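Local coordinates for protein hypothetical glycoside hydrolase (Bacteroides vulgatus, PDB 3S30) that is of unknown function but probably acts on or binds carbohydrates, as a putative glycoside hydrolase with a galactose-binding-like fold and a bound sodium ion, at residues I266-Y271 with D328-Q333; G211-Y216 with Y253-D258. All coordinates share one frame; numbering follows the deposited sequence.

Contact 1 (I266-Y271 with D328-Q333)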
loop_
_atom_site.group_PDB
_atom_site.type_symbol
_atom_site.label_atom_id
_atom_site.label_comp_id
_atom_site.label_asym_id
_atom_site.label_seq_id
_atom_site.Cartn_x
_atom_site.Cartn_y
_atom_site.Cartn_z
ATOM N N ILE A 266 2.042 -5.176 11.179
ATOM C CA ILE A 266 3.471 -4.944 11.031
ATOM C C ILE A 266 3.832 -3.460 11.224
ATOM O O ILE A 266 4.798 -3.140 11.914
ATOM C CB ILE A 266 3.974 -5.475 9.654
ATOM C CG1 ILE A 266 5.487 -5.655 9.650
ATOM C CG2 ILE A 266 3.556 -4.553 8.515
ATOM C CD1 ILE A 266 5.968 -6.761 10.611
ATOM N N ALA A 267 3.028 -2.558 10.662
ATOM C CA ALA A 267 3.277 -1.123 10.788
ATOM C C ALA A 267 2.900 -0.565 12.170
ATOM O O ALA A 267 3.239 0.577 12.479
ATOM C CB ALA A 267 2.540 -0.348 9.673
ATOM N N LYS A 268 2.185 -1.345 12.981
ATOM C CA LYS A 268 1.825 -0.931 14.349
ATOM C C LYS A 268 2.786 -1.494 15.400
ATOM O O LYS A 268 2.675 -1.172 16.588
ATOM C CB LYS A 268 0.384 -1.357 14.679
ATOM C CG LYS A 268 -0.672 -0.249 14.532
ATOM C CD LYS A 268 -0.565 0.534 13.221
ATOM C CE LYS A 268 -1.513 1.728 13.235
ATOM N NZ LYS A 268 -1.128 2.818 12.307
ATOM N N ASN A 269 3.733 -2.318 14.946
ATOM C CA ASN A 269 4.671 -2.998 15.819
ATOM C C ASN A 269 6.128 -2.733 15.473
ATOM O O ASN A 269 6.950 -3.646 15.495
ATOM C CB ASN A 269 4.389 -4.498 15.769
ATOM C CG ASN A 269 3.511 -4.947 16.885
ATOM O OD1 ASN A 269 2.395 -5.420 16.662
ATOM N ND2 ASN A 269 3.993 -4.781 18.105
ATOM N N ASN A 270 6.440 -1.480 15.155
ATOM C CA ASN A 270 7.803 -1.073 14.811
ATOM C C ASN A 270 8.406 -1.902 13.651
ATOM O O ASN A 270 9.618 -2.008 13.529
ATOM C CB ASN A 270 8.687 -1.145 16.078
ATOM C CG ASN A 270 10.011 -0.390 15.933
ATOM O OD1 ASN A 270 10.033 0.810 15.670
ATOM N ND2 ASN A 270 11.118 -1.102 16.108
ATOM N N TYR A 271 7.555 -2.482 12.803
ATOM C CA TYR A 271 7.999 -3.381 11.713
ATOM C C TYR A 271 8.719 -4.654 12.225
ATOM O O TYR A 271 9.587 -5.204 11.542
ATOM C CB TYR A 271 8.830 -2.589 10.665
ATOM C CG TYR A 271 8.083 -1.350 10.197
ATOM C CD1 TYR A 271 7.194 -1.415 9.133
ATOM C CD2 TYR A 271 8.212 -0.135 10.870
ATOM C CE1 TYR A 271 6.471 -0.297 8.727
ATOM C CE2 TYR A 271 7.488 0.986 10.482
ATOM C CZ TYR A 271 6.616 0.897 9.406
ATOM O OH TYR A 271 5.897 2.001 9.012
ATOM N N ASP A 328 -1.835 6.659 9.707
ATOM C CA ASP A 328 -2.640 6.023 10.743
ATOM C C ASP A 328 -4.079 5.718 10.318
ATOM O O ASP A 328 -4.916 5.394 11.156
ATOM C CB ASP A 328 -2.614 6.869 12.014
ATOM C CG ASP A 328 -1.300 6.747 12.773
ATOM O OD1 ASP A 328 -0.712 5.646 12.777
ATOM O OD2 ASP A 328 -0.864 7.748 13.381
ATOM N N GLY A 329 -4.342 5.781 9.011
ATOM C CA GLY A 329 -5.659 5.502 8.457
ATOM C C GLY A 329 -6.090 4.062 8.621
ATOM O O GLY A 329 -7.267 3.745 8.468
ATOM N N ASP A 330 -5.142 3.189 8.935
ATOM C CA ASP A 330 -5.425 1.774 9.201
ATOM C C ASP A 330 -6.238 1.606 10.474
ATOM O O ASP A 330 -7.014 0.661 10.590
ATOM C CB ASP A 330 -4.131 0.940 9.253
ATOM C CG ASP A 330 -3.086 1.500 10.231
ATOM O OD1 ASP A 330 -3.278 2.600 10.818
ATOM O OD2 ASP A 330 -2.048 0.826 10.402
ATOM N N VAL A 331 -6.064 2.535 11.409
ATOM C CA VAL A 331 -6.888 2.628 12.621
ATOM C C VAL A 331 -7.764 3.913 12.595
ATOM O O VAL A 331 -8.134 4.456 13.643
ATOM C CB VAL A 331 -6.011 2.574 13.917
ATOM C CG1 VAL A 331 -5.309 1.223 14.038
ATOM C CG2 VAL A 331 -4.988 3.721 13.956
ATOM N N PHE A 332 -8.095 4.376 11.388
ATOM C CA PHE A 332 -9.075 5.450 11.178
ATOM C C PHE A 332 -8.693 6.799 11.824
ATOM O O PHE A 332 -9.547 7.540 12.329
ATOM C CB PHE A 332 -10.468 4.962 11.615
ATOM C CG PHE A 332 -10.793 3.600 11.092
ATOM C CD1 PHE A 332 -11.015 3.407 9.725
ATOM C CD2 PHE A 332 -10.796 2.496 11.935
ATOM C CE1 PHE A 332 -11.270 2.141 9.215
ATOM C CE2 PHE A 332 -11.050 1.226 11.429
ATOM C CZ PHE A 332 -11.290 1.052 10.062
ATOM N N GLN A 333 -7.400 7.093 11.787
ATOM C CA GLN A 333 -6.870 8.402 12.121
ATOM C C GLN A 333 -6.265 9.006 10.849
ATOM O O GLN A 333 -5.169 8.643 10.428
ATOM C CB GLN A 333 -5.808 8.282 13.212
ATOM C CG GLN A 333 -6.327 7.642 14.508
ATOM C CD GLN A 333 -5.279 7.613 15.606
ATOM O OE1 GLN A 333 -4.177 8.159 15.453
ATOM N NE2 GLN A 333 -5.613 6.977 16.720
#
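Lys268 meets Asp328 and Asp330 in a three-residue salt-bridge network at the surface, joining the loop after strand 262-263 to the loop after strand 317-324. The ionic part converges on one atom. NZ of Lys268 lies 2.6 Å from OD1 of Asp330, taking its syn lone pair, and 2.9 Å from OD1 of Asp328, taking the anti one. OD2 of Asp330 adds a weak third bond, so the ammonium group straddles that carboxylate unevenly. The lysine chain bends at its second torsion (chi2 47°) and approaches Asp330 from the opposite direction. With CG between its own backbone N and carbonyl carbon (chi1 53°), Asp330 keeps OD1 close to the main chain, where the N of Val331 donates a weak, bent bond to it. A methionine in place of Lys268 would probably leave the carboxylates of Asp328 and Asp330 near each other without their shared positive charge. OD2 of Asp328 has a long, weak ion pair with Arg242. The apolar part is small: CG1 of Val331 lies 3.9 Å from CE of Lys268. Backbone bonds shape the acidic turn, where the carbonyl O of Asp328 accepts from both the N of Val331 and the N of Gln333.

Contact 2 (G211-Y216 with Y253-D258)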
loop_
_atom_site.group_PDB
_atom_site.type_symbol
_atom_site.label_atom_id
_atom_site.label_comp_id
_atom_site.label_asym_id
_atom_site.label_seq_id
_atom_site.Cartn_x
_atom_site.Cartn_y
_atom_site.Cartn_z
ATOM N N GLY A 211 2.489 -9.317 0.827
ATOM C CA GLY A 211 3.530 -10.206 0.351
ATOM C C GLY A 211 3.243 -10.844 -0.991
ATOM O O GLY A 211 2.084 -11.148 -1.329
ATOM N N THR A 212 4.312 -11.042 -1.759
ATOM C CA THR A 212 4.267 -11.923 -2.922
ATOM C C THR A 212 5.640 -12.544 -3.090
ATOM O O THR A 212 6.651 -11.942 -2.718
ATOM C CB THR A 212 3.851 -11.190 -4.217
ATOM O OG1 THR A 212 3.286 -12.127 -5.146
ATOM C CG2 THR A 212 5.032 -10.489 -4.849
ATOM N N THR A 213 5.671 -13.739 -3.664
ATOM C CA THR A 213 6.902 -14.499 -3.783
ATOM C C THR A 213 7.940 -13.715 -4.593
ATOM O O THR A 213 7.641 -13.183 -5.670
ATOM C CB THR A 213 6.619 -15.884 -4.372
ATOM O OG1 THR A 213 5.716 -16.591 -3.494
ATOM C CG2 THR A 213 7.912 -16.680 -4.554
ATOM N N PHE A 214 9.148 -13.620 -4.038
ATOM C CA PHE A 214 10.207 -12.799 -4.601
ATOM C C PHE A 214 11.543 -13.552 -4.516
ATOM O O PHE A 214 11.907 -14.055 -3.451
ATOM C CB PHE A 214 10.268 -11.463 -3.840
ATOM C CG PHE A 214 10.897 -10.345 -4.619
ATOM C CD1 PHE A 214 10.298 -9.868 -5.779
ATOM C CD2 PHE A 214 12.077 -9.760 -4.194
ATOM C CE1 PHE A 214 10.881 -8.844 -6.512
ATOM C CE2 PHE A 214 12.657 -8.725 -4.918
ATOM C CZ PHE A 214 12.057 -8.267 -6.079
ATOM N N TYR A 215 12.259 -13.620 -5.640
ATOM C CA TYR A 215 13.500 -14.415 -5.763
ATOM C C TYR A 215 14.776 -13.596 -5.575
ATOM O O TYR A 215 15.871 -14.152 -5.593
ATOM C CB TYR A 215 13.546 -15.118 -7.131
ATOM C CG TYR A 215 12.378 -16.043 -7.315
ATOM C CD1 TYR A 215 12.404 -17.333 -6.799
ATOM C CD2 TYR A 215 11.222 -15.616 -7.946
ATOM C CE1 TYR A 215 11.327 -18.172 -6.934
ATOM C CE2 TYR A 215 10.135 -16.457 -8.085
ATOM C CZ TYR A 215 10.195 -17.730 -7.574
ATOM O OH TYR A 215 9.121 -18.572 -7.707
ATOM N N TYR A 216 14.644 -12.289 -5.394
ATOM C CA TYR A 216 15.811 -11.432 -5.236
ATOM C C TYR A 216 15.913 -10.855 -3.835
ATOM O O TYR A 216 14.974 -10.925 -3.042
ATOM C CB TYR A 216 15.789 -10.314 -6.279
ATOM C CG TYR A 216 15.709 -10.851 -7.688
ATOM C CD1 TYR A 216 16.756 -11.578 -8.227
ATOM C CD2 TYR A 216 14.573 -10.654 -8.470
ATOM C CE1 TYR A 216 16.687 -12.095 -9.516
ATOM C CE2 TYR A 216 14.495 -11.161 -9.763
ATOM C CZ TYR A 216 15.559 -11.881 -10.278
ATOM O OH TYR A 216 15.499 -12.393 -11.552
ATOM N N TYR A 253 10.604 -10.794 3.819
ATOM C CA TYR A 253 10.575 -11.776 4.896
ATOM C C TYR A 253 10.631 -13.222 4.437
ATOM O O TYR A 253 10.421 -13.545 3.272
ATOM C CB TYR A 253 9.352 -11.547 5.788
ATOM C CG TYR A 253 8.017 -11.690 5.085
ATOM C CD1 TYR A 253 7.407 -12.933 4.948
ATOM C CD2 TYR A 253 7.350 -10.576 4.589
ATOM C CE1 TYR A 253 6.181 -13.064 4.323
ATOM C CE2 TYR A 253 6.123 -10.700 3.957
ATOM C CZ TYR A 253 5.541 -11.941 3.829
ATOM O OH TYR A 253 4.322 -12.062 3.200
ATOM N N GLU A 254 10.922 -14.085 5.400
ATOM C CA GLU A 254 11.065 -15.502 5.168
ATOM C C GLU A 254 9.741 -16.167 5.517
ATOM O O GLU A 254 9.219 -15.965 6.605
ATOM C CB GLU A 254 12.195 -16.030 6.042
ATOM C CG GLU A 254 12.558 -17.468 5.814
ATOM C CD GLU A 254 13.759 -17.901 6.642
ATOM O OE1 GLU A 254 14.680 -17.068 6.855
ATOM O OE2 GLU A 254 13.779 -19.077 7.066
ATOM N N LYS A 255 9.189 -16.942 4.589
ATOM C CA LYS A 255 7.958 -17.687 4.855
ATOM C C LYS A 255 8.233 -18.901 5.727
ATOM O O LYS A 255 9.342 -19.445 5.720
ATOM C CB LYS A 255 7.284 -18.114 3.547
ATOM C CG LYS A 255 6.574 -16.961 2.834
ATOM C CD LYS A 255 5.905 -17.398 1.556
ATOM C CE LYS A 255 6.900 -17.554 0.413
ATOM N NZ LYS A 255 6.235 -17.537 -0.922
ATOM N N THR A 256 7.226 -19.294 6.503
ATOM C CA THR A 256 7.210 -20.598 7.191
ATOM C C THR A 256 5.833 -21.232 7.007
ATOM O O THR A 256 4.888 -20.564 6.572
ATOM C CB THR A 256 7.512 -20.473 8.698
ATOM O OG1 THR A 256 6.720 -19.425 9.268
ATOM C CG2 THR A 256 8.996 -20.192 8.939
ATOM N N LYS A 257 5.709 -22.512 7.348
ATOM C CA LYS A 257 4.473 -23.251 7.077
ATOM C C LYS A 257 3.220 -22.494 7.537
ATOM O O LYS A 257 2.276 -22.338 6.763
ATOM C CB LYS A 257 4.496 -24.645 7.709
ATOM C CG LYS A 257 3.709 -25.679 6.895
ATOM C CD LYS A 257 3.055 -26.741 7.763
ATOM C CE LYS A 257 2.068 -27.568 6.954
ATOM N NZ LYS A 257 1.218 -28.434 7.819
ATOM N N ASP A 258 3.230 -22.009 8.778
ATOM C CA ASP A 258 2.079 -21.291 9.341
ATOM C C ASP A 258 2.172 -19.756 9.242
ATOM O O ASP A 258 1.343 -19.050 9.815
ATOM C CB ASP A 258 1.842 -21.736 10.796
ATOM C CG ASP A 258 1.117 -23.081 10.887
ATOM O OD1 ASP A 258 0.217 -23.341 10.051
ATOM O OD2 ASP A 258 1.442 -23.875 11.800
#
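Tyr253 brings its hydroxyl against Gly211, with OH 3.5 Å from the glycine CA, and this is the close-packed, buried half of the contact. Its CG stands between the backbone N and the carbonyl carbon (chi1 61°), a setting that carries the ring across the intervening strand 317-324 instead of along its own. At the far end the phenol is gripped twice, by hydrogen bonds with the carbonyl O of Phe210 and with ND2 of Asn318, which satisfy its polar atom in the interior. Gly211 fits the hydroxyl because it has no side chain: a CB here would run into Tyr253 OH, and the backbone angles would also press it against the preceding carbonyl.

Two residues further along, the packing gives way to a polar, more open side. Lys255 extends toward Thr213, its chain bent at the third torsion (chi3 -78°), and meets it at about a right angle, leaving NZ 2.8 Å from OG1 of Thr213. NZ is hydrogen-bonded to OD1 of Asn318 and to the carbonyl O of Gly315. Beyond Lys255 the chain leaves for solvent through Thr256, Lys257 and Asp258.

The nearest CA atoms, Gly211 to Tyr253, are 8.5 Å apart, too far for direct strand pairing. Strands 208-213 and 247-254 instead both bond to strand 317-324, antiparallel to it, and meet over this middle strand, a side chain against the glycine backbone at Gly211 and side chain to side chain at Thr213, as next-but-one neighbours in an antiparallel sheet of the galactose-binding-like beta fold.

Contact 2 closes before contact 1 opens along the chain, so the two follow in series. Their centres are 22 Å apart and their nearest atoms about 7 Å, without touching. Strand 317-324 links them: contact 2 is made by the strands that flank it, while one segment of contact 1 lies in the loop that leaves it toward strand 339-349. Strand 247-254 is a second link, since its end enters contact 2 and its Tyr249 is touched by Ile266 and Ala267 of segment 266-271. One contact thus brings strand ends together over a shared neighbour, the other joins surface loops by charge, within the same putative carbohydrate metabolism domain. Neither includes a residue of the sodium site.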